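PDB 4ZQG: 1-deoxy-D-xylulose 5-phosphate reductoisomerase from Moraxella catarrhalis, which converts 1-deoxy-D-xylulose 5-phosphate to 2-C-methyl-D-erythritol 4-phosphate in the MEP pathway and binds NADH, magnesium and the inhibitor fosmidomycin. Local coordinates for residues I182-L187 against L263-D268; S113-A118 against D137-T142; G192-K197 against V207-N212. One frame throughout, in Å; residues are numbered along the deposited sequence.

Contact 1. Residues I182-L187 against L263-D268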
loop_
_atom_site.group_PDB
_atom_site.type_symbol
_atom_site.label_atom_id
_atom_site.label_comp_id
_atom_site.label_asym_id
_atom_site.label_seq_id
_atom_site.Cartn_x
_atom_site.Cartn_y
_atom_site.Cartn_z
ATOM N N ILE A 182 3.786 4.396 -12.823
ATOM C CA ILE A 182 2.920 3.206 -12.698
ATOM C C ILE A 182 3.308 2.193 -13.754
ATOM O O ILE A 182 3.366 2.542 -14.924
ATOM C CB ILE A 182 1.409 3.459 -12.928
ATOM C CG1 ILE A 182 0.869 4.704 -12.199
ATOM C CG2 ILE A 182 0.631 2.250 -12.487
ATOM C CD1 ILE A 182 1.424 4.922 -10.838
ATOM N N LYS A 183 3.552 0.947 -13.360
ATOM C CA LYS A 183 3.956 -0.061 -14.310
ATOM C C LYS A 183 2.796 -0.855 -14.699
ATOM O O LYS A 183 2.479 -0.949 -15.883
ATOM C CB LYS A 183 5.022 -1.006 -13.742
ATOM C CG LYS A 183 5.875 -1.657 -14.829
ATOM C CD LYS A 183 6.623 -2.841 -14.309
ATOM C CE LYS A 183 7.655 -3.304 -15.319
ATOM N NZ LYS A 183 8.456 -4.382 -14.684
ATOM N N LYS A 184 2.141 -1.440 -13.703
ATOM C CA LYS A 184 0.959 -2.233 -13.955
ATOM C C LYS A 184 0.113 -2.408 -12.711
ATOM O O LYS A 184 0.567 -2.105 -11.610
ATOM C CB LYS A 184 1.373 -3.570 -14.538
ATOM C CG LYS A 184 2.175 -4.474 -13.638
ATOM C CD LYS A 184 2.196 -5.882 -14.238
ATOM C CE LYS A 184 3.196 -5.987 -15.406
ATOM N NZ LYS A 184 4.406 -6.687 -14.927
ATOM N N LEU A 185 -1.132 -2.869 -12.894
ATOM C CA LEU A 185 -2.068 -3.073 -11.765
ATOM C C LEU A 185 -2.243 -4.553 -11.565
ATOM O O LEU A 185 -2.288 -5.289 -12.530
ATOM C CB LEU A 185 -3.411 -2.424 -12.049
ATOM C CG LEU A 185 -3.390 -0.955 -12.461
ATOM C CD1 LEU A 185 -4.796 -0.432 -12.641
ATOM C CD2 LEU A 185 -2.668 -0.100 -11.436
ATOM N N TRP A 186 -2.288 -5.002 -10.322
ATOM C CA TRP A 186 -2.474 -6.417 -10.036
ATOM C C TRP A 186 -3.820 -6.589 -9.320
ATOM O O TRP A 186 -4.027 -5.988 -8.248
ATOM C CB TRP A 186 -1.360 -6.912 -9.144
ATOM C CG TRP A 186 -0.112 -7.051 -9.862
ATOM C CD1 TRP A 186 0.809 -6.070 -10.120
ATOM C CD2 TRP A 186 0.385 -8.234 -10.489
ATOM N NE1 TRP A 186 1.824 -6.580 -10.853
ATOM C CE2 TRP A 186 1.609 -7.911 -11.064
ATOM C CE3 TRP A 186 -0.075 -9.549 -10.582
ATOM C CZ2 TRP A 186 2.367 -8.826 -11.744
ATOM C CZ3 TRP A 186 0.709 -10.473 -11.253
ATOM C CH2 TRP A 186 1.908 -10.103 -11.821
ATOM N N LEU A 187 -4.734 -7.348 -9.921
ATOM C CA LEU A 187 -6.022 -7.683 -9.288
ATOM C C LEU A 187 -5.892 -8.995 -8.564
ATOM O O LEU A 187 -5.536 -9.986 -9.168
ATOM C CB LEU A 187 -7.153 -7.800 -10.321
ATOM C CG LEU A 187 -7.625 -6.512 -10.962
ATOM C CD1 LEU A 187 -8.423 -6.805 -12.198
ATOM C CD2 LEU A 187 -8.427 -5.726 -9.987
ATOM N N LEU A 263 -2.898 -4.769 -5.901
ATOM C CA LEU A 263 -1.649 -4.035 -5.822
ATOM C C LEU A 263 -1.427 -3.120 -7.017
ATOM O O LEU A 263 -2.016 -3.303 -8.094
ATOM C CB LEU A 263 -0.459 -4.988 -5.639
ATOM C CG LEU A 263 -0.660 -6.200 -4.722
ATOM C CD1 LEU A 263 -1.179 -7.378 -5.503
ATOM C CD2 LEU A 263 0.635 -6.604 -4.061
ATOM N N VAL A 264 -0.604 -2.108 -6.794
ATOM C CA VAL A 264 -0.095 -1.279 -7.831
ATOM C C VAL A 264 1.415 -1.372 -7.836
ATOM O O VAL A 264 2.068 -0.997 -6.880
ATOM C CB VAL A 264 -0.488 0.157 -7.599
ATOM C CG1 VAL A 264 0.144 1.036 -8.639
ATOM C CG2 VAL A 264 -2.003 0.269 -7.671
ATOM N N GLU A 265 1.949 -1.883 -8.943
ATOM C CA GLU A 265 3.376 -2.010 -9.176
ATOM C C GLU A 265 3.954 -0.783 -9.834
ATOM O O GLU A 265 3.484 -0.391 -10.873
ATOM C CB GLU A 265 3.618 -3.191 -10.092
ATOM C CG GLU A 265 5.064 -3.347 -10.491
ATOM C CD GLU A 265 5.350 -4.631 -11.203
ATOM O OE1 GLU A 265 4.404 -5.339 -11.653
ATOM O OE2 GLU A 265 6.565 -4.899 -11.336
ATOM N N TYR A 266 4.981 -0.206 -9.204
ATOM C CA TYR A 266 5.735 0.946 -9.701
ATOM C C TYR A 266 7.105 0.561 -10.321
ATOM O O TYR A 266 7.628 -0.534 -10.118
ATOM C CB TYR A 266 5.952 1.947 -8.568
ATOM C CG TYR A 266 4.672 2.606 -8.077
ATOM C CD1 TYR A 266 4.322 3.883 -8.501
ATOM C CD2 TYR A 266 3.823 1.960 -7.198
ATOM C CE1 TYR A 266 3.186 4.494 -8.061
ATOM C CE2 TYR A 266 2.670 2.558 -6.760
ATOM C CZ TYR A 266 2.337 3.823 -7.194
ATOM O OH TYR A 266 1.162 4.436 -6.768
ATOM N N VAL A 267 7.681 1.498 -11.069
ATOM C CA VAL A 267 8.872 1.234 -11.865
ATOM C C VAL A 267 10.128 1.002 -11.065
ATOM O O VAL A 267 11.020 0.327 -11.554
ATOM C CB VAL A 267 9.142 2.340 -12.909
ATOM C CG1 VAL A 267 8.074 2.275 -13.995
ATOM C CG2 VAL A 267 9.155 3.713 -12.265
ATOM N N ASP A 268 10.197 1.571 -9.861
ATOM C CA ASP A 268 11.306 1.363 -8.945
ATOM C C ASP A 268 11.264 0.061 -8.182
ATOM O O ASP A 268 12.170 -0.220 -7.387
ATOM C CB ASP A 268 11.438 2.522 -7.937
ATOM C CG ASP A 268 10.135 2.795 -7.137
ATOM O OD1 ASP A 268 9.371 1.860 -6.841
ATOM O OD2 ASP A 268 9.919 3.969 -6.790
HETATM O O HOH W 1 5.736 -8.150 -12.425
#

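Contact 2. Residues S113-A118 against D137-T142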
loop_
_atom_site.group_PDB
_atom_site.type_symbol
_atom_site.label_atom_id
_atom_site.label_comp_id
_atom_site.label_asym_id
_atom_site.label_seq_id
_atom_site.Cartn_x
_atom_site.Cartn_y
_atom_site.Cartn_z
ATOM N N SER A 113 -29.320 4.887 -14.594
ATOM C CA SER A 113 -29.210 5.780 -13.459
ATOM C C SER A 113 -27.756 6.129 -13.152
ATOM O O SER A 113 -27.465 7.249 -12.702
ATOM C CB SER A 113 -29.873 5.174 -12.231
ATOM O OG SER A 113 -29.509 3.817 -12.104
ATOM N N THR A 114 -26.839 5.194 -13.401
ATOM C CA THR A 114 -25.428 5.538 -13.307
ATOM C C THR A 114 -25.097 6.676 -14.274
ATOM O O THR A 114 -24.465 7.617 -13.878
ATOM C CB THR A 114 -24.524 4.337 -13.550
ATOM O OG1 THR A 114 -24.879 3.294 -12.645
ATOM C CG2 THR A 114 -23.023 4.712 -13.351
ATOM N N LEU A 115 -25.581 6.607 -15.506
ATOM C CA LEU A 115 -25.373 7.674 -16.450
ATOM C C LEU A 115 -26.023 8.969 -16.046
ATOM O O LEU A 115 -25.406 10.034 -16.150
ATOM C CB LEU A 115 -25.908 7.317 -17.816
ATOM C CG LEU A 115 -25.094 6.325 -18.612
ATOM C CD1 LEU A 115 -25.902 5.891 -19.818
ATOM C CD2 LEU A 115 -23.797 6.928 -19.078
ATOM N N ALA A 116 -27.285 8.901 -15.661
ATOM C CA ALA A 116 -27.995 10.084 -15.165
ATOM C C ALA A 116 -27.176 10.787 -14.083
ATOM O O ALA A 116 -27.046 12.003 -14.077
ATOM C CB ALA A 116 -29.370 9.695 -14.610
ATOM N N ALA A 117 -26.635 10.005 -13.160
ATOM C CA ALA A 117 -25.768 10.552 -12.120
ATOM C C ALA A 117 -24.472 11.187 -12.733
ATOM O O ALA A 117 -24.077 12.290 -12.367
ATOM C CB ALA A 117 -25.433 9.473 -11.101
ATOM N N ALA A 118 -23.833 10.526 -13.682
ATOM C CA ALA A 118 -22.681 11.149 -14.325
ATOM C C ALA A 118 -23.119 12.406 -15.081
ATOM O O ALA A 118 -22.448 13.444 -15.004
ATOM C CB ALA A 118 -21.962 10.171 -15.231
ATOM N N ASP A 137 -16.889 3.733 -21.749
ATOM C CA ASP A 137 -16.472 4.958 -22.429
ATOM C C ASP A 137 -17.514 6.006 -22.189
ATOM O O ASP A 137 -17.193 7.147 -21.889
ATOM C CB ASP A 137 -16.311 4.791 -23.948
ATOM C CG ASP A 137 -15.396 3.642 -24.327
ATOM O OD1 ASP A 137 -14.142 3.739 -24.139
ATOM O OD2 ASP A 137 -15.967 2.643 -24.831
ATOM N N LEU A 138 -18.773 5.606 -22.325
ATOM C CA LEU A 138 -19.886 6.555 -22.244
ATOM C C LEU A 138 -19.995 7.150 -20.862
ATOM O O LEU A 138 -20.157 8.364 -20.726
ATOM C CB LEU A 138 -21.189 5.883 -22.631
ATOM C CG LEU A 138 -22.466 6.728 -22.673
ATOM C CD1 LEU A 138 -22.236 8.057 -23.366
ATOM C CD2 LEU A 138 -23.575 5.937 -23.361
ATOM N N VAL A 139 -19.853 6.305 -19.850
ATOM C CA VAL A 139 -19.950 6.757 -18.478
ATOM C C VAL A 139 -18.817 7.732 -18.129
ATOM O O VAL A 139 -19.065 8.845 -17.613
ATOM C CB VAL A 139 -19.973 5.559 -17.494
ATOM C CG1 VAL A 139 -19.923 6.010 -16.037
ATOM C CG2 VAL A 139 -21.211 4.714 -17.709
ATOM N N ILE A 140 -17.581 7.313 -18.386
ATOM C CA ILE A 140 -16.416 8.147 -18.076
ATOM C C ILE A 140 -16.448 9.454 -18.860
ATOM O O ILE A 140 -16.233 10.544 -18.297
ATOM C CB ILE A 140 -15.092 7.442 -18.418
ATOM C CG1 ILE A 140 -14.893 6.127 -17.636
ATOM C CG2 ILE A 140 -13.919 8.381 -18.180
ATOM C CD1 ILE A 140 -14.903 6.277 -16.146
ATOM N N LYS A 141 -16.691 9.345 -20.163
ATOM C CA LYS A 141 -16.775 10.550 -21.018
ATOM C C LYS A 141 -17.798 11.486 -20.416
ATOM O O LYS A 141 -17.492 12.622 -20.135
ATOM C CB LYS A 141 -17.148 10.236 -22.490
ATOM C CG LYS A 141 -16.022 9.673 -23.366
ATOM C CD LYS A 141 -16.464 9.560 -24.838
ATOM N N THR A 142 -19.002 10.963 -20.173
ATOM C CA THR A 142 -20.121 11.748 -19.631
ATOM C C THR A 142 -19.784 12.388 -18.286
ATOM O O THR A 142 -20.061 13.575 -18.057
ATOM C CB THR A 142 -21.405 10.893 -19.502
ATOM O OG1 THR A 142 -21.778 10.372 -20.797
ATOM C CG2 THR A 142 -22.544 11.734 -18.918
#

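Contact 3. Residues G192-K197 against V207-N212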
loop_
_atom_site.group_PDB
_atom_site.type_symbol
_atom_site.label_atom_id
_atom_site.label_comp_id
_atom_site.label_asym_id
_atom_site.label_seq_id
_atom_site.Cartn_x
_atom_site.Cartn_y
_atom_site.Cartn_z
ATOM N N GLY A 192 -12.360 -18.325 -5.659
ATOM C CA GLY A 192 -13.706 -18.817 -5.334
ATOM C C GLY A 192 -13.802 -20.190 -4.686
ATOM O O GLY A 192 -12.800 -20.808 -4.360
ATOM N N SER A 193 -15.042 -20.682 -4.561
ATOM C CA SER A 193 -15.365 -21.971 -3.939
ATOM C C SER A 193 -14.748 -23.212 -4.578
ATOM O O SER A 193 -14.802 -24.274 -3.975
ATOM C CB SER A 193 -16.867 -22.171 -3.959
ATOM O OG SER A 193 -17.541 -21.187 -3.191
ATOM N N PHE A 194 -14.218 -23.125 -5.793
ATOM C CA PHE A 194 -13.733 -24.334 -6.469
ATOM C C PHE A 194 -12.271 -24.280 -6.849
ATOM O O PHE A 194 -11.770 -25.215 -7.484
ATOM C CB PHE A 194 -14.578 -24.637 -7.719
ATOM C CG PHE A 194 -16.016 -24.966 -7.405
ATOM C CD1 PHE A 194 -16.977 -23.954 -7.332
ATOM C CD2 PHE A 194 -16.399 -26.277 -7.150
ATOM C CE1 PHE A 194 -18.287 -24.246 -7.022
ATOM C CE2 PHE A 194 -17.712 -26.573 -6.838
ATOM C CZ PHE A 194 -18.660 -25.556 -6.778
ATOM N N LEU A 195 -11.586 -23.206 -6.448
ATOM C CA LEU A 195 -10.159 -23.088 -6.671
ATOM C C LEU A 195 -9.453 -24.434 -6.478
ATOM O O LEU A 195 -8.727 -24.911 -7.373
ATOM C CB LEU A 195 -9.526 -22.063 -5.718
ATOM C CG LEU A 195 -7.979 -22.148 -5.668
ATOM C CD1 LEU A 195 -7.379 -21.863 -7.036
ATOM C CD2 LEU A 195 -7.399 -21.215 -4.628
ATOM N N ASP A 196 -9.688 -25.038 -5.315
ATOM C CA ASP A 196 -8.942 -26.204 -4.884
ATOM C C ASP A 196 -9.765 -27.468 -5.068
ATOM O O ASP A 196 -9.848 -28.297 -4.178
ATOM C CB ASP A 196 -8.525 -26.010 -3.415
ATOM C CG ASP A 196 -7.235 -26.707 -3.076
ATOM O OD1 ASP A 196 -6.317 -26.709 -3.929
ATOM O OD2 ASP A 196 -7.138 -27.242 -1.954
ATOM N N LYS A 197 -10.382 -27.597 -6.241
ATOM C CA LYS A 197 -11.273 -28.721 -6.585
ATOM C C LYS A 197 -11.129 -29.019 -8.074
ATOM O O LYS A 197 -10.727 -28.161 -8.844
ATOM C CB LYS A 197 -12.736 -28.387 -6.260
ATOM C CG LYS A 197 -13.173 -28.717 -4.839
ATOM C CD LYS A 197 -14.235 -27.748 -4.329
ATOM C CE LYS A 197 -14.947 -28.304 -3.099
ATOM N N VAL A 207 -26.032 -25.226 -6.769
ATOM C CA VAL A 207 -26.154 -23.787 -6.555
ATOM C C VAL A 207 -25.691 -23.379 -5.140
ATOM O O VAL A 207 -25.034 -22.349 -4.979
ATOM C CB VAL A 207 -27.626 -23.334 -6.788
ATOM C CG1 VAL A 207 -27.833 -21.869 -6.439
ATOM C CG2 VAL A 207 -28.046 -23.585 -8.228
ATOM N N LYS A 208 -26.076 -24.178 -4.132
ATOM C CA LYS A 208 -25.640 -24.028 -2.727
ATOM C C LYS A 208 -24.086 -23.950 -2.630
ATOM O O LYS A 208 -23.575 -23.050 -1.970
ATOM C CB LYS A 208 -26.199 -25.190 -1.859
ATOM C CG LYS A 208 -26.487 -24.884 -0.388
ATOM C CD LYS A 208 -25.231 -24.678 0.462
ATOM N N GLU A 209 -23.357 -24.874 -3.289
ATOM C CA GLU A 209 -21.877 -24.840 -3.351
ATOM C C GLU A 209 -21.349 -23.539 -3.968
ATOM O O GLU A 209 -20.574 -22.812 -3.345
ATOM C CB GLU A 209 -21.307 -26.032 -4.142
ATOM C CG GLU A 209 -21.076 -27.283 -3.313
ATOM C CD GLU A 209 -21.109 -28.563 -4.133
ATOM O OE1 GLU A 209 -22.110 -29.323 -4.019
ATOM O OE2 GLU A 209 -20.132 -28.801 -4.885
ATOM N N ALA A 210 -21.782 -23.267 -5.192
ATOM C CA ALA A 210 -21.312 -22.121 -5.950
ATOM C C ALA A 210 -21.665 -20.778 -5.305
ATOM O O ALA A 210 -20.872 -19.833 -5.390
ATOM C CB ALA A 210 -21.865 -22.174 -7.371
ATOM N N VAL A 211 -22.851 -20.686 -4.693
ATOM C CA VAL A 211 -23.354 -19.411 -4.188
ATOM C C VAL A 211 -22.662 -19.004 -2.893
ATOM O O VAL A 211 -22.586 -17.820 -2.594
ATOM C CB VAL A 211 -24.896 -19.418 -3.965
ATOM N N ASN A 212 -22.160 -19.970 -2.129
ATOM C CA ASN A 212 -21.570 -19.665 -0.834
ATOM C C ASN A 212 -20.038 -19.618 -0.907
ATOM O O ASN A 212 -19.376 -20.528 -1.431
ATOM C CB ASN A 212 -22.121 -20.609 0.264
ATOM C CG ASN A 212 -23.599 -20.322 0.588
ATOM O OD1 ASN A 212 -23.957 -19.213 1.001
ATOM N ND2 ASN A 212 -24.464 -21.305 0.364
#

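Contact 1. Residues I182-L187 against L263-D268
Glu265 turns its CG away from its own backbone N (chi1 175°) and runs on extended, carrying its carboxylate in between Lys183 on one side and Lys184 and Trp186 on the other; the Trp186 ring is swung beside its own backbone N at chi1 -74°. Trp186 NE1 donates to Glu265 OE1 at 3.0 Å; this acceptor lies in the indole plane, whereas NE1 approaches from its anti side, 28° out of the carboxylate plane. Glu265 OE1 also takes a salt bridge from Lys184 NZ at 3.5 Å, and a water donates to it while accepting weakly from that amine; the other oxygen, Glu265 OE2, has a long salt bridge to Lys183 NZ at 3.9 Å. These neighbours would probably favour the charged carboxylate and fix its rotation. Both lysines meet one residue because the antiparallel pair holds a classic beta bulge: Lys183 N reaches Glu265 O at 2.8 Å, and Lys184 N reaches it only weakly at 3.3 Å. The mixed sheet offers its Glu265 and Trp186 face to Pro300 and Leu303 of the second subunit. On the reverse face, Leu185 CD2 lies 3.8 Å from Val264 CG2, and both side chains rest on Ile160 of helix 155-162. Ile182 CD1 comes up obliquely to the Tyr266 ring, 3.3 Å from CE1, while the phenol hydroxyl bonds to Cys163 O.

Contact 2. Residues S113-A118 against D137-T142
Leu115 reaches across to Leu138 and Val139 with the outer half of its side chain. From CB, with CG placed beside the backbone N (chi1 -74°), the branch leans over the gap. Leu115 CG comes within 4.3 Å of Val139 CG2. Of the two methyls, Leu115 CD2 does the main work, wedged between Val139 CG2 at 3.7 Å and Leu138 CG at 3.8 Å, the Leu115 and Leu138 side chains crossing at about a right angle; Leu115 CD1 approaches Leu138 CD2 at 4.2 Å. Leu388 of helix 387-409 also packs on Leu115. The two helices belong to successive beta-alpha-beta units of the Rossmann-type nucleotide-binding domain, joined through strand 123-126; segments 113-118 and 137-142 run 20° from parallel, their axes 9.1 Å apart at the closest. One turn further along, where Ile124 of that strand backs Ala118, small groups meet: Ala118 CB lies 4.0 Å from Thr142 CG2. The methyl can face this neighbour because the hydroxyl is turned back onto its own helix, Thr142 OG1 donating to Leu138 O at 2.6 Å. That carbonyl oxygen also accepts the helical bond from Thr142 N, the two donors arriving from opposite faces of its plane.

Contact 3. Residues G192-K197 against V207-N212
Phe194 and Ser193 pack against Glu209, Ala210 and Asn212 where the loop following strand 182-189 meets the short helix 207-211, in the catalytic domain of the reductoisomerase. Gly192, early in this loop, touches the bound fosmidomycin, and in this family the segment after the helix probably forms part of the flexible loop that closes over the active site. The Phe194 ring turns an edge to the helix backbone: CE1 stands 3.8 Å from Ala210 CA, which lies near the ring plane. At the ring's far end, Phe194 CZ is 3.8 Å from Glu209 CB. The Glu209 side chain crosses the phenylalanine at about a right angle, its carboxylate plane inclined 41° to the ring. Glu209 OE2 lies 3.8 Å from Phe194 CE2, while OE1 is bonded to Ser206 OG. Ser193 points its hydroxyl at the end of the helix, where carbonyl groups gather; OG is 2.6 Å from Asn212 O and 3.4 Å from Glu209 O. Ala205 and Leu357 also pack on the phenylalanine, and Phe350 of helix 333-351 touches Ala210. Asn212 then folds its amide back over the last turn, ND2 donating to Lys208 O at 3.0 Å, tilted 17° from that carbonyl plane.

How the contacts relate
Along the chain contact 2 closes first, and contact 1 then opens and encloses contact 3 within its 75 intervening residues. The three are well separated, with centres about 27 Å (1 and 2), 30 Å (1 and 3) and 34 Å (2 and 3) apart, and none touches another. Contact 2 joins two helices of the Rossmann-type domain that binds the dinucleotide. Contacts 1 and 3 are linked through strand 182-189, which pairs in the mixed sheet and then runs into the loop 192-197 beside fosmidomycin. Contacts 2 and 3 lie on opposite sides of the chain's centre. Strand 182-189 thus ties the dimer-facing sheet to the inhibitor site, while contact 2 belongs to the separate dinucleotide-binding domain.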